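Local coordinates for oxygen-independent coproporphyrinogen III oxidase (Escherichia coli, PDB 1OLT), which catalyses the anaerobic oxidative decarboxylation of coproporphyrinogen III to protoporphyrinogen IX in heme biosynthesis, using a [4Fe-4S] cluster and S-adenosylmethionine, at residues L321-I329 and N339-Y347; P27-E38 and N355-L363. One frame throughout, in Å; residues are numbered along the deposited sequence.

Contact 1: residues L321-I329 and N339-Y347; sequences LLGMGVSAI and NQKELKQYY. With SAM (S-adenosylmethionine), chain D.
Asn-339 ND2 donates to Gly-325 O at 2.9 Å, and the acceptor lies in the plane of the amide. Ala-328 N reaches the same oxygen from the opposite face, which closes the type II turn from Gly-325 to Ala-328. Two backbone bonds flank this grip: Ser-327 N to Gln-340 O, and Asn-339 N to Ala-328 O, the latter nearly straight at 172°. Val-326 CG2 lies 3.3 Å from Gln-340 O and also touches Lys-341 O. CG of Tyr-346 is anti to the backbone N (chi1 170°), which lays the ring against the turn. Val-326 N sits over one face of that ring, toward its rim. The turn follows strand 320-324, which runs parallel to strand 53-62 in the large mixed sheet, and leads into the adenine site. There Ile-329 N donates to SAM N1 at 2.8 Å, and SAM N6 donates to Ile-329 O at 3.0 Å. Tyr-346 OH is hydrogen-bonded to Glu-92 OE1, on helix 80-96. An alanine here would probably leave Glu-92 without this hydroxyl and open a gap against Val-326 and Gly-325. Glu-92 also bonds Gly-325 N and Asn-339 ND2.

Contact 2: residues P27-E38 and N355-L363; sequences PTALEFSEDFGE and NALWRGIAL
Ser-33 and Gly-360 pair through two backbone hydrogen bonds. Ser-33 N donates to Gly-360 O at 2.9 Å, almost straight. Gly-360 N returns to Ser-33 O at 3.0 Å, from above the carbonyl plane. Phe-36 N reaches Ser-33 O from the opposite face, so this oxygen also closes the type I turn from Ser-33 to Phe-36. Ser-33 OG accepts from Asp-35 N, an ST turn that fixes the same bend.

Around this bridge the side chains pack. The Phe-36 ring turns away from its own N (chi1 -172°) and runs along the backbone from Gly-360 to Ala-362. Its CB is 3.4 Å from Gly-360 O. The absence of a CB at Gly-360 lets the ring lie this close. Leu-357 CD1 comes to the edge of the Phe-36 ring, and Leu-357 CD2 rests on Gly-37 C. Just before the bridge, Phe-32 CB lies over one face of the Arg-359 guanidinium. The ring and guanidinium planes are 74° apart. Trp-358 CH2 lies over the opposite guanidinium face, toward its rim, and Arg-359 NH2 is bonded to Gln-338. Phe-32 CD1 also meets Ile-361 CG2 at 4.1 Å. Farther out, Pro-27 CD packs on Leu-363 CG at 3.5 Å. Glu-34 lays its carboxylate beside the Trp-358 indole, the two planes 45° apart. Beyond Leu-357, Glu-38 forms a salt bridge with Arg-96.

Trp-358 and Arg-359 both bond through their backbones to Gln-338, a classic beta bulge in strand 357-362. This strand is an outer one of the antiparallel sheet 329-332, 335-339 and 357-362. The N-terminal segment adds a single antiparallel, hydrogen-bonded bridge to it, before helix 38-45 begins. Phe-32 also brings the segment close to Ile-329, a residue of the SAM site.

How the contacts relate
Contact 1 is largely buried, whereas contact 2 is only partly so. Both involve the small antiparallel sheet: contact 1 holds the ends of strands 329-332 and 335-339, contact 2 the outer strand 357-362. Helix 343-353 leads from one to the other. They meet where Gln-340 N lies 2.9 Å from Ala-356 O, a probable hydrogen bond, and where Tyr-346 packs on Ala-356. In contact 1 a turn is held by polar bonds and presents backbone to the adenine of SAM. Contact 2 instead has one backbone bridge and broad packing of aromatic and aliphatic side chains, with Arg-359 sandwiched in it and Glu-34 and Glu-38 at its margin. It ties the N-terminal segment to residues far along the chain.

Contact 1: residues L321-I329 and N339-Y347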
loop_
_atom_site.group_PDB
_atom_site.type_symbol
_atom_site.label_atom_id
_atom_site.label_comp_id
_atom_site.label_asym_id
_atom_site.label_seq_id
_atom_site.Cartn_x
_atom_site.Cartn_y
_atom_site.Cartn_z
ATOM N N LEU A 321 -12.624 -5.675 3.417
ATOM C CA LEU A 321 -11.329 -5.628 4.084
ATOM C C LEU A 321 -11.563 -5.168 5.511
ATOM O O LEU A 321 -12.083 -4.069 5.735
ATOM C CB LEU A 321 -10.426 -4.619 3.394
ATOM C CG LEU A 321 -9.228 -4.122 4.230
ATOM C CD1 LEU A 321 -8.248 -5.134 4.062
ATOM C CD2 LEU A 321 -8.719 -2.705 3.749
ATOM N N LEU A 322 -11.235 -6.030 6.463
ATOM C CA LEU A 322 -11.299 -5.693 7.861
ATOM C C LEU A 322 -9.912 -5.382 8.382
ATOM O O LEU A 322 -8.990 -6.218 8.335
ATOM C CB LEU A 322 -11.891 -6.845 8.690
ATOM C CG LEU A 322 -11.931 -6.597 10.176
ATOM C CD1 LEU A 322 -12.895 -5.463 10.586
ATOM C CD2 LEU A 322 -12.274 -7.918 10.950
ATOM N N GLY A 323 -9.786 -4.208 8.960
ATOM C CA GLY A 323 -8.530 -3.732 9.451
ATOM C C GLY A 323 -8.575 -3.743 10.974
ATOM O O GLY A 323 -9.527 -3.217 11.595
ATOM N N MET A 324 -7.565 -4.354 11.580
ATOM C CA MET A 324 -7.481 -4.486 13.065
ATOM C C MET A 324 -6.197 -3.830 13.537
ATOM O O MET A 324 -5.207 -3.787 12.798
ATOM C CB MET A 324 -7.458 -5.957 13.454
ATOM C CG MET A 324 -8.788 -6.713 13.318
ATOM S SD MET A 324 -8.501 -8.506 13.006
ATOM C CE MET A 324 -8.295 -8.472 11.233
ATOM N N GLY A 325 -6.199 -3.304 14.757
ATOM C CA GLY A 325 -5.050 -2.658 15.351
ATOM C C GLY A 325 -5.072 -1.119 15.185
ATOM O O GLY A 325 -5.948 -0.525 14.516
ATOM N N VAL A 326 -4.159 -0.469 15.859
ATOM C CA VAL A 326 -4.103 0.971 15.874
ATOM C C VAL A 326 -3.930 1.517 14.426
ATOM O O VAL A 326 -3.109 1.023 13.688
ATOM C CB VAL A 326 -2.927 1.476 16.837
ATOM C CG1 VAL A 326 -1.547 1.150 16.293
ATOM C CG2 VAL A 326 -3.030 2.934 17.032
ATOM N N SER A 327 -4.738 2.519 14.060
ATOM C CA SER A 327 -4.796 3.180 12.763
ATOM C C SER A 327 -5.402 2.365 11.628
ATOM O O SER A 327 -5.580 2.915 10.556
ATOM C CB SER A 327 -3.445 3.713 12.307
ATOM O OG SER A 327 -2.621 2.708 11.693
ATOM N N ALA A 328 -5.776 1.102 11.875
ATOM C CA ALA A 328 -6.208 0.230 10.801
ATOM C C ALA A 328 -7.476 0.700 10.144
ATOM O O ALA A 328 -8.454 1.027 10.799
ATOM C CB ALA A 328 -6.330 -1.198 11.242
ATOM N N ILE A 329 -7.416 0.742 8.818
ATOM C CA ILE A 329 -8.578 1.024 7.947
ATOM C C ILE A 329 -9.261 -0.210 7.394
ATOM O O ILE A 329 -8.606 -1.137 6.927
ATOM C CB ILE A 329 -8.177 1.954 6.789
ATOM C CG1 ILE A 329 -7.681 3.283 7.354
ATOM C CG2 ILE A 329 -9.388 2.322 5.939
ATOM C CD1 ILE A 329 -6.822 4.147 6.332
ATOM N N ASN A 339 -9.830 2.718 12.764
ATOM C CA ASN A 339 -9.528 2.681 14.189
ATOM C C ASN A 339 -8.749 3.912 14.658
ATOM O O ASN A 339 -8.003 4.555 13.882
ATOM C CB ASN A 339 -8.698 1.433 14.496
ATOM C CG ASN A 339 -9.524 0.159 14.557
ATOM O OD1 ASN A 339 -10.779 0.185 14.674
ATOM N ND2 ASN A 339 -8.800 -1.019 14.522
ATOM N N GLN A 340 -8.934 4.257 15.919
ATOM C CA GLN A 340 -8.064 5.181 16.671
ATOM C C GLN A 340 -6.618 5.064 16.202
ATOM O O GLN A 340 -6.064 3.975 16.146
ATOM C CB GLN A 340 -8.176 4.878 18.192
ATOM C CG GLN A 340 -9.569 5.055 18.805
ATOM C CD GLN A 340 -10.082 6.471 18.877
ATOM O OE1 GLN A 340 -9.340 7.433 18.672
ATOM N NE2 GLN A 340 -11.389 6.606 19.121
ATOM N N LYS A 341 -6.012 6.204 15.901
ATOM C CA LYS A 341 -4.634 6.261 15.493
ATOM C C LYS A 341 -3.634 6.473 16.621
ATOM O O LYS A 341 -2.460 6.309 16.424
ATOM C CB LYS A 341 -4.422 7.306 14.367
ATOM C CG LYS A 341 -4.456 8.756 14.755
ATOM C CD LYS A 341 -4.530 9.685 13.472
ATOM C CE LYS A 341 -3.299 9.538 12.552
ATOM N NZ LYS A 341 -3.588 9.959 11.126
ATOM N N GLU A 342 -4.066 6.811 17.791
ATOM C CA GLU A 342 -3.118 6.914 18.897
ATOM C C GLU A 342 -3.336 5.710 19.753
ATOM O O GLU A 342 -4.466 5.374 20.104
ATOM C CB GLU A 342 -3.384 8.134 19.723
ATOM C CG GLU A 342 -3.866 9.244 18.869
ATOM C CD GLU A 342 -2.990 10.391 18.915
ATOM O OE1 GLU A 342 -2.023 10.420 18.077
ATOM O OE2 GLU A 342 -3.318 11.255 19.777
ATOM N N LEU A 343 -2.238 5.127 20.146
ATOM C CA LEU A 343 -2.275 3.917 20.857
ATOM C C LEU A 343 -3.040 3.945 22.160
ATOM O O LEU A 343 -3.786 3.004 22.429
ATOM C CB LEU A 343 -0.837 3.395 21.058
ATOM C CG LEU A 343 -0.746 1.977 21.571
ATOM C CD1 LEU A 343 -1.386 1.017 20.583
ATOM C CD2 LEU A 343 0.704 1.601 21.778
ATOM N N LYS A 344 -2.897 5.038 22.931
ATOM C CA LYS A 344 -3.552 5.120 24.204
ATOM C C LYS A 344 -5.070 5.146 23.988
ATOM O O LYS A 344 -5.818 4.515 24.749
ATOM C CB LYS A 344 -3.137 6.373 24.964
ATOM C CG LYS A 344 -3.874 6.557 26.273
ATOM C CD LYS A 344 -3.356 7.894 26.921
ATOM C CE LYS A 344 -4.074 8.224 28.242
ATOM N NZ LYS A 344 -3.121 7.960 29.420
ATOM N N GLN A 345 -5.577 5.711 22.914
ATOM C CA GLN A 345 -7.113 5.725 22.793
ATOM C C GLN A 345 -7.542 4.386 22.078
ATOM O O GLN A 345 -8.667 3.918 22.300
ATOM C CB GLN A 345 -7.734 6.989 22.007
ATOM C CG GLN A 345 -7.290 8.419 22.619
ATOM C CD GLN A 345 -7.922 8.625 23.923
ATOM O OE1 GLN A 345 -7.240 8.905 24.916
ATOM N NE2 GLN A 345 -9.236 8.455 23.967
ATOM N N TYR A 346 -6.676 3.803 21.226
ATOM C CA TYR A 346 -6.979 2.481 20.769
ATOM C C TYR A 346 -7.179 1.538 21.990
ATOM O O TYR A 346 -8.176 0.876 22.097
ATOM C CB TYR A 346 -5.830 2.007 19.836
ATOM C CG TYR A 346 -5.931 0.536 19.477
ATOM C CD1 TYR A 346 -6.780 0.099 18.464
ATOM C CD2 TYR A 346 -5.202 -0.418 20.142
ATOM C CE1 TYR A 346 -6.911 -1.258 18.172
ATOM C CE2 TYR A 346 -5.349 -1.778 19.859
ATOM C CZ TYR A 346 -6.193 -2.188 18.874
ATOM O OH TYR A 346 -6.327 -3.531 18.582
ATOM N N TYR A 347 -6.239 1.528 22.926
ATOM C CA TYR A 347 -6.323 0.668 24.091
ATOM C C TYR A 347 -7.533 0.954 24.923
ATOM O O TYR A 347 -8.273 0.040 25.293
ATOM C CB TYR A 347 -5.091 0.825 24.983
ATOM C CG TYR A 347 -3.829 0.174 24.507
ATOM C CD1 TYR A 347 -3.853 -0.962 23.730
ATOM C CD2 TYR A 347 -2.608 0.643 24.910
ATOM C CE1 TYR A 347 -2.692 -1.583 23.331
ATOM C CE2 TYR A 347 -1.380 0.017 24.482
ATOM C CZ TYR A 347 -1.443 -1.085 23.726
ATOM O OH TYR A 347 -0.343 -1.747 23.322
HETATM N N SAM D . 2.144 4.714 3.118
HETATM C CA SAM D . 3.515 4.728 2.574
HETATM C C SAM D . 3.851 6.077 1.904
HETATM O O SAM D . 4.805 6.801 2.252
HETATM O OXT SAM D . 3.179 6.559 0.968
HETATM C CB SAM D . 3.718 3.538 1.599
HETATM C CG SAM D . 3.684 2.117 2.244
HETATM S SD SAM D . 2.181 1.147 1.882
HETATM C CE SAM D . 2.741 0.087 0.500
HETATM C "C5'" SAM D . 1.926 -0.138 3.163
HETATM C "C4'" SAM D . 1.677 0.472 4.533
HETATM O "O4'" SAM D . 0.427 1.139 4.456
HETATM C "C3'" SAM D . 1.521 -0.547 5.667
HETATM O "O3'" SAM D . 2.773 -1.053 6.093
HETATM C "C2'" SAM D . 0.741 0.287 6.646
HETATM O "O2'" SAM D . 1.584 1.229 7.252
HETATM C "C1'" SAM D . -0.247 1.023 5.723
HETATM N N9 SAM D . -1.480 0.283 5.519
HETATM C C8 SAM D . -1.712 -0.703 4.626
HETATM N N7 SAM D . -3.020 -1.148 4.790
HETATM C C5 SAM D . -3.574 -0.457 5.752
HETATM C C6 SAM D . -4.819 -0.495 6.317
HETATM N N6 SAM D . -5.786 -1.297 5.904
HETATM N N1 SAM D . -5.056 0.362 7.331
HETATM C C2 SAM D . -4.117 1.213 7.775
HETATM N N3 SAM D . -2.884 1.245 7.250
HETATM C C4 SAM D . -2.624 0.424 6.242
#

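Contact 2: residues P27-E38 and N355-L363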
loop_
_atom_site.group_PDB
_atom_site.type_symbol
_atom_site.label_atom_id
_atom_site.label_comp_id
_atom_site.label_asym_id
_atom_site.label_seq_id
_atom_site.Cartn_x
_atom_site.Cartn_y
_atom_site.Cartn_z
ATOM N N PRO A 27 -13.521 7.962 -1.628
ATOM C CA PRO A 27 -12.951 9.238 -1.143
ATOM C C PRO A 27 -11.759 9.057 -0.236
ATOM O O PRO A 27 -11.497 7.955 0.271
ATOM C CB PRO A 27 -14.084 9.867 -0.328
ATOM C CG PRO A 27 -15.319 9.104 -0.652
ATOM C CD PRO A 27 -14.919 7.787 -1.203
ATOM N N THR A 28 -11.031 10.146 -0.019
ATOM C CA THR A 28 -9.810 10.061 0.775
ATOM C C THR A 28 -10.115 10.118 2.255
ATOM O O THR A 28 -11.272 10.417 2.659
ATOM C CB THR A 28 -8.845 11.224 0.413
ATOM O OG1 THR A 28 -9.297 12.460 1.021
ATOM C CG2 THR A 28 -8.853 11.461 -1.129
ATOM N N ALA A 29 -9.047 9.883 3.040
ATOM C CA ALA A 29 -9.058 9.999 4.508
ATOM C C ALA A 29 -9.418 11.427 5.012
ATOM O O ALA A 29 -9.883 11.582 6.147
ATOM C CB ALA A 29 -7.679 9.541 5.099
ATOM N N LEU A 30 -9.202 12.465 4.193
ATOM C CA LEU A 30 -9.683 13.818 4.559
ATOM C C LEU A 30 -11.187 13.831 4.832
ATOM O O LEU A 30 -11.666 14.618 5.652
ATOM C CB LEU A 30 -9.449 14.847 3.456
ATOM C CG LEU A 30 -8.050 15.168 2.990
ATOM C CD1 LEU A 30 -8.145 16.208 1.841
ATOM C CD2 LEU A 30 -7.228 15.668 4.157
ATOM N N GLU A 31 -11.930 12.965 4.137
ATOM C CA GLU A 31 -13.376 12.940 4.267
ATOM C C GLU A 31 -13.913 12.050 5.396
ATOM O O GLU A 31 -15.109 11.980 5.566
ATOM C CB GLU A 31 -13.989 12.512 2.943
ATOM C CG GLU A 31 -13.496 13.309 1.732
ATOM C CD GLU A 31 -13.491 14.836 1.916
ATOM O OE1 GLU A 31 -14.365 15.423 2.630
ATOM O OE2 GLU A 31 -12.586 15.463 1.316
ATOM N N PHE A 32 -13.046 11.375 6.151
ATOM C CA PHE A 32 -13.513 10.469 7.220
ATOM C C PHE A 32 -14.055 11.344 8.343
ATOM O O PHE A 32 -13.483 12.358 8.634
ATOM C CB PHE A 32 -12.387 9.542 7.774
ATOM C CG PHE A 32 -11.871 8.479 6.798
ATOM C CD1 PHE A 32 -12.296 8.392 5.487
ATOM C CD2 PHE A 32 -10.884 7.596 7.213
ATOM C CE1 PHE A 32 -11.756 7.421 4.617
ATOM C CE2 PHE A 32 -10.359 6.624 6.350
ATOM C CZ PHE A 32 -10.816 6.540 5.054
ATOM N N SER A 33 -15.160 10.953 8.959
ATOM C CA SER A 33 -15.779 11.738 9.995
ATOM C C SER A 33 -16.049 10.899 11.270
ATOM O O SER A 33 -16.439 9.750 11.213
ATOM C CB SER A 33 -17.077 12.318 9.458
ATOM O OG SER A 33 -17.986 12.597 10.490
ATOM N N GLU A 34 -15.879 11.523 12.418
ATOM C CA GLU A 34 -16.081 10.871 13.708
ATOM C C GLU A 34 -17.542 10.605 13.995
ATOM O O GLU A 34 -17.851 9.923 14.945
ATOM C CB GLU A 34 -15.431 11.684 14.819
ATOM C CG GLU A 34 -13.911 11.767 14.649
ATOM C CD GLU A 34 -13.219 12.578 15.744
ATOM O OE1 GLU A 34 -13.760 12.630 16.863
ATOM O OE2 GLU A 34 -12.132 13.164 15.472
ATOM N N ASP A 35 -18.422 11.133 13.149
ATOM C CA ASP A 35 -19.845 10.899 13.233
ATOM C C ASP A 35 -20.240 9.506 12.777
ATOM O O ASP A 35 -21.283 9.022 13.146
ATOM C CB ASP A 35 -20.565 11.936 12.366
ATOM C CG ASP A 35 -20.565 13.353 12.999
ATOM O OD1 ASP A 35 -20.399 13.450 14.255
ATOM O OD2 ASP A 35 -20.745 14.408 12.316
ATOM N N PHE A 36 -19.392 8.887 11.963
ATOM C CA PHE A 36 -19.539 7.488 11.542
ATOM C C PHE A 36 -19.313 6.553 12.724
ATOM O O PHE A 36 -18.185 6.378 13.232
ATOM C CB PHE A 36 -18.543 7.151 10.418
ATOM C CG PHE A 36 -18.748 5.794 9.795
ATOM C CD1 PHE A 36 -18.219 4.654 10.375
ATOM C CD2 PHE A 36 -19.433 5.662 8.588
ATOM C CE1 PHE A 36 -18.389 3.372 9.776
ATOM C CE2 PHE A 36 -19.610 4.380 8.004
ATOM C CZ PHE A 36 -19.094 3.251 8.612
ATOM N N GLY A 37 -20.387 5.944 13.139
ATOM C CA GLY A 37 -20.402 5.169 14.342
ATOM C C GLY A 37 -20.639 3.681 14.111
ATOM O O GLY A 37 -20.620 3.130 12.992
ATOM N N GLU A 38 -20.912 3.044 15.229
ATOM C CA GLU A 38 -21.005 1.620 15.303
ATOM C C GLU A 38 -22.134 1.110 14.489
ATOM O O GLU A 38 -22.016 0.040 13.908
ATOM C CB GLU A 38 -21.217 1.226 16.736
ATOM C CG GLU A 38 -21.220 -0.258 16.972
ATOM C CD GLU A 38 -19.933 -0.958 16.575
ATOM O OE1 GLU A 38 -18.856 -0.331 16.378
ATOM O OE2 GLU A 38 -20.008 -2.181 16.491
ATOM N N ASN A 355 -13.932 -2.577 20.633
ATOM C CA ASN A 355 -13.453 -2.104 19.338
ATOM C C ASN A 355 -12.839 -0.690 19.462
ATOM O O ASN A 355 -12.981 0.003 20.485
ATOM C CB ASN A 355 -14.645 -2.104 18.295
ATOM C CG ASN A 355 -15.685 -1.089 18.600
ATOM O OD1 ASN A 355 -16.752 -1.400 19.202
ATOM N ND2 ASN A 355 -15.423 0.136 18.238
ATOM N N ALA A 356 -12.176 -0.258 18.413
ATOM C CA ALA A 356 -11.524 1.033 18.411
ATOM C C ALA A 356 -12.025 1.915 17.277
ATOM O O ALA A 356 -11.323 2.824 16.856
ATOM C CB ALA A 356 -10.017 0.833 18.302
ATOM N N LEU A 357 -13.234 1.682 16.803
ATOM C CA LEU A 357 -13.778 2.496 15.701
ATOM C C LEU A 357 -13.766 3.957 16.069
ATOM O O LEU A 357 -14.349 4.361 17.079
ATOM C CB LEU A 357 -15.200 2.068 15.319
ATOM C CG LEU A 357 -15.883 2.928 14.241
ATOM C CD1 LEU A 357 -15.230 2.838 12.960
ATOM C CD2 LEU A 357 -17.336 2.465 14.096
ATOM N N TRP A 358 -13.110 4.744 15.225
ATOM C CA TRP A 358 -12.889 6.174 15.443
ATOM C C TRP A 358 -13.680 7.038 14.466
ATOM O O TRP A 358 -14.449 7.920 14.860
ATOM C CB TRP A 358 -11.408 6.457 15.295
ATOM C CG TRP A 358 -11.009 7.862 15.386
ATOM C CD1 TRP A 358 -11.567 8.826 16.159
ATOM C CD2 TRP A 358 -9.938 8.471 14.696
ATOM N NE1 TRP A 358 -10.898 10.010 15.989
ATOM C CE2 TRP A 358 -9.912 9.834 15.074
ATOM C CE3 TRP A 358 -8.986 8.009 13.778
ATOM C CZ2 TRP A 358 -8.992 10.735 14.561
ATOM C CZ3 TRP A 358 -8.045 8.884 13.284
ATOM C CH2 TRP A 358 -8.057 10.254 13.669
ATOM N N ARG A 359 -13.455 6.816 13.185
ATOM C CA ARG A 359 -14.082 7.636 12.166
ATOM C C ARG A 359 -14.252 6.862 10.883
ATOM O O ARG A 359 -13.695 5.791 10.731
ATOM C CB ARG A 359 -13.232 8.869 11.899
ATOM C CG ARG A 359 -11.825 8.532 11.525
ATOM C CD ARG A 359 -10.929 9.776 11.259
ATOM N NE ARG A 359 -9.675 9.424 10.661
ATOM C CZ ARG A 359 -8.891 10.258 9.960
ATOM N NH1 ARG A 359 -9.278 11.502 9.747
ATOM N NH2 ARG A 359 -7.711 9.839 9.457
ATOM N N GLY A 360 -15.044 7.409 9.962
ATOM C CA GLY A 360 -15.208 6.777 8.668
ATOM C C GLY A 360 -16.190 7.503 7.774
ATOM O O GLY A 360 -16.588 8.623 8.066
ATOM N N ILE A 361 -16.574 6.850 6.674
ATOM C CA ILE A 361 -17.532 7.400 5.707
ATOM C C ILE A 361 -18.375 6.307 5.051
ATOM O O ILE A 361 -17.844 5.272 4.662
ATOM C CB ILE A 361 -16.767 8.169 4.585
ATOM C CG1 ILE A 361 -17.766 8.857 3.592
ATOM C CG2 ILE A 361 -15.861 7.264 3.837
ATOM C CD1 ILE A 361 -17.272 10.157 3.148
ATOM N N ALA A 362 -19.667 6.563 4.889
ATOM C CA ALA A 362 -20.531 5.718 4.072
ATOM C C ALA A 362 -20.528 6.391 2.706
ATOM O O ALA A 362 -20.985 7.498 2.593
ATOM C CB ALA A 362 -21.943 5.697 4.634
ATOM N N LEU A 363 -20.008 5.739 1.683
ATOM C CA LEU A 363 -19.929 6.329 0.375
ATOM C C LEU A 363 -21.350 6.494 -0.245
ATOM O O LEU A 363 -22.164 5.601 -0.173
ATOM C CB LEU A 363 -19.076 5.477 -0.563
ATOM C CG LEU A 363 -17.558 5.571 -0.504
ATOM C CD1 LEU A 363 -17.042 5.165 0.843
ATOM C CD2 LEU A 363 -16.897 4.684 -1.616
#